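SIR4-interacting protein SIF2 (PDB 1R5M) antagonizes telomeric silencing in yeast and acts, as a WD40-repeat corepressor, in the Set3C complex. Local coordinates at residues V124-L132 against V144-V155; T182-K190 against F230-T238. All coordinates share one frame; numbering follows the deposited sequence.

Contact 1 of 2, residues V124-L132 against V144-V155; sequences VTGVENGEL and VLNFHRAPIVSV
Leu132 is the main bump here. Its CG lies anti to the carbonyl carbon (chi1 -64°), which sends CD2 into a hollow walled by Ile152 CG1 at 3.8 Å and Val155 CG2 at 4.1 Å, while CD1 reaches the edge of the His148 ring. On its backbone side Leu132 forms an antiparallel hydrogen-bonded pair with Leu145: Leu132 N gives to Leu145 O (3.1 Å) and Leu145 N returns the bond to Leu132 O (2.8 Å). The hollows in 124-132 are made by two glycines. A CB on Gly126 would run into Ile152 CB, and one on Gly130 would hit His148 O; instead Gly130 CA comes within 3.2 Å of Ala150 O, and Ile152 CD1 settles against Gly130 O at 3.4 Å. Early in the turn, Glu128 O lies against the Pro151 ring, 3.3 Å from Pro151 CG. Asn129 OD1 accepts from Glu131 N, an Asx turn that fixes the loop's shape, and a water joins Gly130 O, Leu145 O and Phe147 N. His148 is bonded beyond the contact to Ser166 and Asp168, as in the structural tetrad of WD40 repeats. Leu132 and Leu145 pair the two outer strands of their own propeller blade, whereas the contacts of His148 to Val155 make the junction with the next blade of the beta propeller.

Contact 2 of 2, residues T182-K190 against F230-T238; sequences TVMQHFELK and FVYQITEKT
Phe187 puts CE2 over one face of the Tyr232 ring, offset toward its rim, with Tyr232 CE2 only 3.3 Å away; in return Tyr232 CE1 lies over a face of the Phe187 ring. The planes meet obliquely, at 48°. Lys237 O sits at the edge of both rings. Tyr232 OH in turn lies in the plane of the Phe230 ring, at its edge, and the fork of Leu189 comes up against that hydroxyl: Leu189 CD2 is 3.5 Å from Tyr232 OH, while Leu189 CD1 lies 3.7 Å from Phe230 CD2. Ile222, on strand 219-223, packs against Phe187, Leu189 and Tyr232.

Beside the rings, the classic bulge of Met184 and Gln185 against Leu175 turns both side chains toward the 233-236 turn. Met184 CE touches Ile234 CG2 at 3.4 Å, tighter than usual. With CG anti to the carbonyl carbon (chi1 -67°) and the chain extended beyond it, Gln185 carries its amide to the turn, where NE2 meets Glu236 O at 3.2 Å, from well above the carbonyl plane, and makes weak bonds to Ile234 O at 2.6 Å and Gln233 O at 3.4 Å. Its OE1 lies 3.1 Å from Lys237 CA and also near Glu236 O, with which it shares no hydrogen. A leucine here has no amide N-H to give, and would probably leave the carbonyls of Glu236, Ile234 and Gln233 without this partner and the turn less firmly tied to strand 182-187. Chemically, then, two N-H hydrogens are shared among three backbone carbonyls, and only the bond to Glu236 O is not weak; with the aromatic and aliphatic cluster beside it, this joins the outer edge of one propeller blade to the next by polar and apolar contacts together.

The blade made of strands 152-157, 163-168, 173-177 and 182-187 takes part in both contacts. Contact 1 meets it at its innermost strand, 152-157, where the preceding blade comes in; contact 2 leaves from its outermost strand, 182-187, toward the following blade. Their centres are about 17 Å apart, and contact 2 lies farther from the centre of the chain, about 22 Å against 16 Å. They touch directly where Phe147 CG meets Val183 CG2 at 4.1 Å, and both of these side chains also lie on Ile174 and Trp176 of strand 173-177. Along the chain they follow in series, two successive blade junctions on the way round the propeller.

Contact 1 of 2, residues V124-L132 against V144-V155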
loop_
_atom_site.group_PDB
_atom_site.type_symbol
_atom_site.label_atom_id
_atom_site.label_comp_id
_atom_site.label_asym_id
_atom_site.label_seq_id
_atom_site.Cartn_x
_atom_site.Cartn_y
_atom_site.Cartn_z
ATOM N N VAL A 124 -11.009 -3.006 -7.573
ATOM C CA VAL A 124 -11.628 -3.936 -6.636
ATOM C C VAL A 124 -11.803 -3.217 -5.306
ATOM O O VAL A 124 -10.913 -2.486 -4.867
ATOM C CB VAL A 124 -10.735 -5.183 -6.380
ATOM C CG1 VAL A 124 -11.279 -5.988 -5.197
ATOM C CG2 VAL A 124 -10.685 -6.059 -7.621
ATOM N N THR A 125 -12.959 -3.407 -4.681
ATOM C CA THR A 125 -13.219 -2.823 -3.371
ATOM C C THR A 125 -13.560 -3.980 -2.436
ATOM O O THR A 125 -14.233 -4.937 -2.836
ATOM C CB THR A 125 -14.392 -1.804 -3.395
ATOM O OG1 THR A 125 -15.578 -2.425 -3.910
ATOM C CG2 THR A 125 -14.029 -0.598 -4.254
ATOM N N GLY A 126 -13.059 -3.905 -1.206
ATOM C CA GLY A 126 -13.320 -4.939 -0.219
ATOM C C GLY A 126 -13.891 -4.315 1.041
ATOM O O GLY A 126 -13.526 -3.193 1.396
ATOM N N VAL A 127 -14.782 -5.033 1.719
ATOM C CA VAL A 127 -15.403 -4.524 2.940
ATOM C C VAL A 127 -15.127 -5.400 4.156
ATOM O O VAL A 127 -14.564 -6.489 4.043
ATOM C CB VAL A 127 -16.937 -4.371 2.774
ATOM C CG1 VAL A 127 -17.238 -3.270 1.777
ATOM C CG2 VAL A 127 -17.558 -5.694 2.311
ATOM N N GLU A 128 -15.526 -4.909 5.326
ATOM C CA GLU A 128 -15.315 -5.637 6.566
ATOM C C GLU A 128 -15.868 -7.057 6.591
ATOM O O GLU A 128 -15.268 -7.932 7.212
ATOM C CB GLU A 128 -15.916 -4.875 7.747
ATOM C CG GLU A 128 -15.215 -3.593 8.111
ATOM C CD GLU A 128 -15.729 -3.042 9.423
ATOM O OE1 GLU A 128 -15.370 -3.598 10.484
ATOM O OE2 GLU A 128 -16.505 -2.068 9.394
ATOM N N ASN A 129 -17.007 -7.300 5.943
ATOM C CA ASN A 129 -17.558 -8.651 5.982
ATOM C C ASN A 129 -16.845 -9.636 5.065
ATOM O O ASN A 129 -17.153 -10.829 5.076
ATOM C CB ASN A 129 -19.079 -8.660 5.715
ATOM C CG ASN A 129 -19.447 -8.337 4.273
ATOM O OD1 ASN A 129 -18.811 -8.808 3.329
ATOM N ND2 ASN A 129 -20.504 -7.550 4.103
ATOM N N GLY A 130 -15.888 -9.135 4.283
ATOM C CA GLY A 130 -15.120 -9.999 3.401
ATOM C C GLY A 130 -15.435 -9.944 1.919
ATOM O O GLY A 130 -14.646 -10.413 1.096
ATOM N N GLU A 131 -16.578 -9.373 1.565
ATOM C CA GLU A 131 -16.968 -9.292 0.167
ATOM C C GLU A 131 -16.079 -8.393 -0.678
ATOM O O GLU A 131 -15.617 -7.345 -0.228
ATOM C CB GLU A 131 -18.407 -8.792 0.048
ATOM C CG GLU A 131 -18.935 -8.774 -1.384
ATOM C CD GLU A 131 -20.292 -8.119 -1.493
ATOM O OE1 GLU A 131 -20.391 -6.911 -1.196
ATOM O OE2 GLU A 131 -21.262 -8.809 -1.872
ATOM N N LEU A 132 -15.855 -8.816 -1.918
ATOM C CA LEU A 132 -15.078 -8.045 -2.875
ATOM C C LEU A 132 -15.998 -7.755 -4.056
ATOM O O LEU A 132 -16.810 -8.602 -4.436
ATOM C CB LEU A 132 -13.881 -8.852 -3.387
ATOM C CG LEU A 132 -12.782 -9.266 -2.409
ATOM C CD1 LEU A 132 -11.905 -10.327 -3.071
ATOM C CD2 LEU A 132 -11.953 -8.055 -2.009
ATOM N N VAL A 144 -19.057 -9.786 -8.667
ATOM C CA VAL A 144 -19.080 -9.820 -7.211
ATOM C C VAL A 144 -18.312 -11.075 -6.828
ATOM O O VAL A 144 -18.669 -12.178 -7.247
ATOM C CB VAL A 144 -20.517 -9.895 -6.658
ATOM C CG1 VAL A 144 -20.486 -9.960 -5.134
ATOM C CG2 VAL A 144 -21.311 -8.684 -7.113
ATOM N N LEU A 145 -17.245 -10.895 -6.053
ATOM C CA LEU A 145 -16.381 -11.989 -5.614
ATOM C C LEU A 145 -16.495 -12.165 -4.106
ATOM O O LEU A 145 -15.775 -11.522 -3.337
ATOM C CB LEU A 145 -14.929 -11.681 -6.000
ATOM C CG LEU A 145 -14.528 -11.846 -7.476
ATOM C CD1 LEU A 145 -15.439 -11.046 -8.387
ATOM C CD2 LEU A 145 -13.081 -11.403 -7.647
ATOM N N ASN A 146 -17.384 -13.056 -3.685
ATOM C CA ASN A 146 -17.612 -13.266 -2.262
ATOM C C ASN A 146 -17.204 -14.641 -1.745
ATOM O O ASN A 146 -17.800 -15.656 -2.104
ATOM C CB ASN A 146 -19.088 -13.004 -1.956
ATOM C CG ASN A 146 -19.351 -12.833 -0.480
ATOM O OD1 ASN A 146 -18.616 -12.128 0.210
ATOM N ND2 ASN A 146 -20.410 -13.468 0.013
ATOM N N PHE A 147 -16.176 -14.664 -0.901
ATOM C CA PHE A 147 -15.693 -15.905 -0.311
ATOM C C PHE A 147 -15.101 -15.626 1.070
ATOM O O PHE A 147 -15.298 -16.400 2.008
ATOM C CB PHE A 147 -14.643 -16.563 -1.209
ATOM C CG PHE A 147 -14.370 -17.998 -0.861
ATOM C CD1 PHE A 147 -15.336 -18.975 -1.093
ATOM C CD2 PHE A 147 -13.165 -18.371 -0.282
ATOM C CE1 PHE A 147 -15.102 -20.304 -0.751
ATOM C CE2 PHE A 147 -12.921 -19.701 0.065
ATOM C CZ PHE A 147 -13.892 -20.668 -0.171
ATOM N N HIS A 148 -14.374 -14.518 1.195
ATOM C CA HIS A 148 -13.784 -14.140 2.478
ATOM C C HIS A 148 -14.897 -13.842 3.476
ATOM O O HIS A 148 -15.973 -13.391 3.092
ATOM C CB HIS A 148 -12.939 -12.872 2.335
ATOM C CG HIS A 148 -11.672 -13.059 1.563
ATOM N ND1 HIS A 148 -10.531 -13.599 2.120
ATOM C CD2 HIS A 148 -11.356 -12.748 0.283
ATOM C CE1 HIS A 148 -9.566 -13.608 1.216
ATOM N NE2 HIS A 148 -10.042 -13.096 0.095
ATOM N N ARG A 149 -14.623 -14.075 4.757
ATOM C CA ARG A 149 -15.595 -13.801 5.808
ATOM C C ARG A 149 -14.971 -12.948 6.908
ATOM O O ARG A 149 -15.438 -12.938 8.047
ATOM C CB ARG A 149 -16.142 -15.107 6.391
ATOM C CG ARG A 149 -17.015 -15.888 5.417
ATOM C CD ARG A 149 -18.007 -16.767 6.160
ATOM N NE ARG A 149 -17.358 -17.840 6.911
ATOM C CZ ARG A 149 -16.933 -18.978 6.373
ATOM N NH1 ARG A 149 -17.086 -19.199 5.075
ATOM N NH2 ARG A 149 -16.363 -19.903 7.138
ATOM N N ALA A 150 -13.910 -12.230 6.552
ATOM C CA ALA A 150 -13.209 -11.348 7.480
ATOM C C ALA A 150 -12.751 -10.118 6.691
ATOM O O ALA A 150 -12.694 -10.152 5.461
ATOM C CB ALA A 150 -12.009 -12.072 8.093
ATOM N N PRO A 151 -12.428 -9.013 7.382
ATOM C CA PRO A 151 -11.987 -7.790 6.700
ATOM C C PRO A 151 -10.844 -7.999 5.709
ATOM O O PRO A 151 -9.857 -8.663 6.013
ATOM C CB PRO A 151 -11.585 -6.878 7.855
ATOM C CG PRO A 151 -12.527 -7.294 8.940
ATOM C CD PRO A 151 -12.508 -8.800 8.839
ATOM N N ILE A 152 -10.990 -7.412 4.527
ATOM C CA ILE A 152 -9.978 -7.525 3.481
ATOM C C ILE A 152 -8.818 -6.591 3.802
ATOM O O ILE A 152 -9.027 -5.406 4.070
ATOM C CB ILE A 152 -10.573 -7.146 2.113
ATOM C CG1 ILE A 152 -11.785 -8.032 1.814
ATOM C CG2 ILE A 152 -9.513 -7.279 1.029
ATOM C CD1 ILE A 152 -11.473 -9.517 1.789
ATOM N N VAL A 153 -7.598 -7.123 3.778
ATOM C CA VAL A 153 -6.419 -6.314 4.080
ATOM C C VAL A 153 -5.536 -6.039 2.871
ATOM O O VAL A 153 -4.880 -4.999 2.805
ATOM C CB VAL A 153 -5.535 -6.968 5.176
ATOM C CG1 VAL A 153 -6.339 -7.172 6.445
ATOM C CG2 VAL A 153 -4.974 -8.291 4.692
ATOM N N SER A 154 -5.516 -6.960 1.913
ATOM C CA SER A 154 -4.679 -6.778 0.737
ATOM C C SER A 154 -5.293 -7.396 -0.513
ATOM O O SER A 154 -5.920 -8.454 -0.453
ATOM C CB SER A 154 -3.294 -7.389 0.990
ATOM O OG SER A 154 -2.413 -7.151 -0.098
ATOM N N VAL A 155 -5.117 -6.709 -1.638
ATOM C CA VAL A 155 -5.595 -7.175 -2.938
ATOM C C VAL A 155 -4.542 -6.756 -3.955
ATOM O O VAL A 155 -4.216 -5.573 -4.063
ATOM C CB VAL A 155 -6.939 -6.532 -3.341
ATOM C CG1 VAL A 155 -7.305 -6.946 -4.767
ATOM C CG2 VAL A 155 -8.031 -6.964 -2.378
HETATM O O HOH W 1 -18.531 -12.072 3.004
HETATM O O HOH W 2 -18.673 -12.232 6.957
HETATM O O HOH W 3 -14.512 -12.252 -0.904
#

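Contact 2 of 2, residues T182-K190 against F230-T238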
loop_
_atom_site.group_PDB
_atom_site.type_symbol
_atom_site.label_atom_id
_atom_site.label_comp_id
_atom_site.label_asym_id
_atom_site.label_seq_id
_atom_site.Cartn_x
_atom_site.Cartn_y
_atom_site.Cartn_z
ATOM N N THR A 182 -14.193 -16.591 -10.243
ATOM C CA THR A 182 -14.122 -17.910 -9.637
ATOM C C THR A 182 -12.894 -18.074 -8.747
ATOM O O THR A 182 -11.856 -17.444 -8.963
ATOM C CB THR A 182 -14.116 -19.016 -10.713
ATOM O OG1 THR A 182 -13.036 -18.794 -11.628
ATOM C CG2 THR A 182 -15.438 -19.015 -11.480
ATOM N N VAL A 183 -13.035 -18.917 -7.733
ATOM C CA VAL A 183 -11.960 -19.193 -6.788
ATOM C C VAL A 183 -11.073 -20.291 -7.363
ATOM O O VAL A 183 -11.515 -21.427 -7.531
ATOM C CB VAL A 183 -12.528 -19.667 -5.434
ATOM C CG1 VAL A 183 -11.392 -20.064 -4.504
ATOM C CG2 VAL A 183 -13.379 -18.568 -4.810
ATOM N N MET A 184 -9.824 -19.956 -7.665
ATOM C CA MET A 184 -8.899 -20.935 -8.229
ATOM C C MET A 184 -8.142 -21.691 -7.151
ATOM O O MET A 184 -7.901 -22.891 -7.274
ATOM C CB MET A 184 -7.920 -20.243 -9.170
ATOM C CG MET A 184 -8.588 -19.652 -10.388
ATOM S SD MET A 184 -7.405 -18.785 -11.400
ATOM C CE MET A 184 -6.438 -20.144 -12.020
ATOM N N GLN A 185 -7.760 -20.980 -6.097
ATOM C CA GLN A 185 -7.056 -21.587 -4.979
ATOM C C GLN A 185 -7.381 -20.823 -3.710
ATOM O O GLN A 185 -7.688 -19.633 -3.754
ATOM C CB GLN A 185 -5.538 -21.561 -5.191
ATOM C CG GLN A 185 -5.023 -22.432 -6.323
ATOM C CD GLN A 185 -3.547 -22.747 -6.165
ATOM O OE1 GLN A 185 -3.141 -23.393 -5.198
ATOM N NE2 GLN A 185 -2.735 -22.286 -7.110
ATOM N N HIS A 186 -7.318 -21.516 -2.580
ATOM C CA HIS A 186 -7.578 -20.897 -1.290
ATOM C C HIS A 186 -6.510 -21.383 -0.323
ATOM O O HIS A 186 -6.184 -22.571 -0.296
ATOM C CB HIS A 186 -8.981 -21.265 -0.789
ATOM C CG HIS A 186 -9.180 -22.729 -0.553
ATOM N ND1 HIS A 186 -8.693 -23.378 0.562
ATOM C CD2 HIS A 186 -9.815 -23.672 -1.289
ATOM C CE1 HIS A 186 -9.019 -24.656 0.503
ATOM N NE2 HIS A 186 -9.700 -24.862 -0.610
ATOM N N PHE A 187 -5.951 -20.464 0.457
ATOM C CA PHE A 187 -4.909 -20.826 1.409
ATOM C C PHE A 187 -5.234 -20.368 2.824
ATOM O O PHE A 187 -5.662 -19.233 3.039
ATOM C CB PHE A 187 -3.562 -20.222 0.992
ATOM C CG PHE A 187 -3.230 -20.407 -0.462
ATOM C CD1 PHE A 187 -3.633 -19.470 -1.406
ATOM C CD2 PHE A 187 -2.515 -21.523 -0.890
ATOM C CE1 PHE A 187 -3.329 -19.638 -2.758
ATOM C CE2 PHE A 187 -2.207 -21.701 -2.238
ATOM C CZ PHE A 187 -2.614 -20.757 -3.173
ATOM N N GLU A 188 -5.036 -21.268 3.782
ATOM C CA GLU A 188 -5.257 -20.986 5.197
ATOM C C GLU A 188 -4.019 -21.545 5.891
ATOM O O GLU A 188 -4.072 -22.596 6.530
ATOM C CB GLU A 188 -6.507 -21.704 5.719
ATOM C CG GLU A 188 -7.791 -21.395 4.966
ATOM C CD GLU A 188 -7.850 -22.064 3.605
ATOM O OE1 GLU A 188 -7.656 -23.296 3.537
ATOM O OE2 GLU A 188 -8.098 -21.359 2.605
ATOM N N LEU A 189 -2.906 -20.834 5.754
ATOM C CA LEU A 189 -1.633 -21.270 6.314
ATOM C C LEU A 189 -1.478 -21.164 7.830
ATOM O O LEU A 189 -0.501 -21.666 8.384
ATOM C CB LEU A 189 -0.494 -20.518 5.620
ATOM C CG LEU A 189 -0.498 -20.595 4.088
ATOM C CD1 LEU A 189 0.705 -19.845 3.532
ATOM C CD2 LEU A 189 -0.470 -22.051 3.640
ATOM N N LYS A 190 -2.427 -20.521 8.500
ATOM C CA LYS A 190 -2.356 -20.382 9.953
ATOM C C LYS A 190 -2.667 -21.708 10.642
ATOM O O LYS A 190 -1.769 -22.515 10.892
ATOM C CB LYS A 190 -3.338 -19.315 10.440
ATOM C CG LYS A 190 -3.041 -17.914 9.932
ATOM C CD LYS A 190 -4.013 -16.895 10.506
ATOM C CE LYS A 190 -3.912 -16.821 12.022
ATOM N NZ LYS A 190 -4.875 -15.839 12.591
ATOM N N PHE A 230 5.789 -17.964 1.612
ATOM C CA PHE A 230 5.568 -19.083 0.699
ATOM C C PHE A 230 5.433 -18.610 -0.744
ATOM O O PHE A 230 4.777 -17.605 -1.016
ATOM C CB PHE A 230 4.301 -19.845 1.108
ATOM C CG PHE A 230 4.482 -20.755 2.298
ATOM C CD1 PHE A 230 5.497 -20.537 3.227
ATOM C CD2 PHE A 230 3.611 -21.821 2.500
ATOM C CE1 PHE A 230 5.641 -21.369 4.338
ATOM C CE2 PHE A 230 3.747 -22.658 3.608
ATOM C CZ PHE A 230 4.764 -22.431 4.530
ATOM N N VAL A 231 6.056 -19.340 -1.665
ATOM C CA VAL A 231 5.998 -18.997 -3.083
ATOM C C VAL A 231 5.097 -20.006 -3.786
ATOM O O VAL A 231 5.192 -21.210 -3.533
ATOM C CB VAL A 231 7.400 -19.044 -3.736
ATOM C CG1 VAL A 231 7.339 -18.473 -5.146
ATOM C CG2 VAL A 231 8.403 -18.267 -2.884
ATOM N N TYR A 232 4.225 -19.512 -4.661
ATOM C CA TYR A 232 3.298 -20.372 -5.391
ATOM C C TYR A 232 3.226 -20.076 -6.879
ATOM O O TYR A 232 3.597 -18.998 -7.341
ATOM C CB TYR A 232 1.873 -20.228 -4.856
ATOM C CG TYR A 232 1.655 -20.678 -3.438
ATOM C CD1 TYR A 232 1.855 -19.806 -2.369
ATOM C CD2 TYR A 232 1.214 -21.970 -3.163
ATOM C CE1 TYR A 232 1.616 -20.209 -1.059
ATOM C CE2 TYR A 232 0.973 -22.385 -1.857
ATOM C CZ TYR A 232 1.174 -21.498 -0.812
ATOM O OH TYR A 232 0.926 -21.897 0.479
ATOM N N GLN A 233 2.716 -21.057 -7.615
ATOM C CA GLN A 233 2.496 -20.937 -9.047
ATOM C C GLN A 233 0.986 -21.139 -9.155
ATOM O O GLN A 233 0.418 -21.946 -8.424
ATOM C CB GLN A 233 3.242 -22.033 -9.806
ATOM C CG GLN A 233 3.247 -21.846 -11.311
ATOM C CD GLN A 233 4.056 -22.912 -12.020
ATOM O OE1 GLN A 233 3.767 -24.103 -11.905
ATOM N NE2 GLN A 233 5.078 -22.489 -12.756
ATOM N N ILE A 234 0.339 -20.400 -10.048
ATOM C CA ILE A 234 -1.112 -20.479 -10.207
ATOM C C ILE A 234 -1.730 -21.871 -10.325
ATOM O O ILE A 234 -2.776 -22.133 -9.733
ATOM C CB ILE A 234 -1.578 -19.648 -11.424
ATOM C CG1 ILE A 234 -1.388 -18.158 -11.136
ATOM C CG2 ILE A 234 -3.043 -19.946 -11.737
ATOM C CD1 ILE A 234 -1.798 -17.257 -12.284
ATOM N N THR A 235 -1.091 -22.762 -11.076
ATOM C CA THR A 235 -1.633 -24.105 -11.281
ATOM C C THR A 235 -1.317 -25.147 -10.211
ATOM O O THR A 235 -1.777 -26.286 -10.311
ATOM C CB THR A 235 -1.179 -24.683 -12.635
ATOM O OG1 THR A 235 0.234 -24.922 -12.600
ATOM C CG2 THR A 235 -1.497 -23.715 -13.764
ATOM N N GLU A 236 -0.550 -24.778 -9.189
ATOM C CA GLU A 236 -0.202 -25.739 -8.145
ATOM C C GLU A 236 -0.564 -25.297 -6.733
ATOM O O GLU A 236 -0.306 -24.161 -6.342
ATOM C CB GLU A 236 1.292 -26.062 -8.212
ATOM C CG GLU A 236 1.704 -26.772 -9.487
ATOM C CD GLU A 236 0.928 -28.057 -9.708
ATOM O OE1 GLU A 236 1.005 -28.956 -8.844
ATOM O OE2 GLU A 236 0.236 -28.166 -10.744
ATOM N N LYS A 237 -1.150 -26.214 -5.969
ATOM C CA LYS A 237 -1.549 -25.934 -4.595
ATOM C C LYS A 237 -0.357 -26.024 -3.648
ATOM O O LYS A 237 -0.335 -25.379 -2.599
ATOM C CB LYS A 237 -2.637 -26.918 -4.152
ATOM C CG LYS A 237 -3.909 -26.846 -4.982
ATOM C CD LYS A 237 -4.951 -27.838 -4.490
ATOM C CE LYS A 237 -6.250 -27.703 -5.273
ATOM N NZ LYS A 237 -7.298 -28.642 -4.782
ATOM N N THR A 238 0.631 -26.828 -4.025
ATOM C CA THR A 238 1.832 -27.002 -3.215
ATOM C C THR A 238 2.833 -25.888 -3.514
ATOM O O THR A 238 3.127 -25.605 -4.674
ATOM C CB THR A 238 2.512 -28.355 -3.510
ATOM O OG1 THR A 238 1.580 -29.419 -3.283
ATOM C CG2 THR A 238 3.725 -28.551 -2.611
#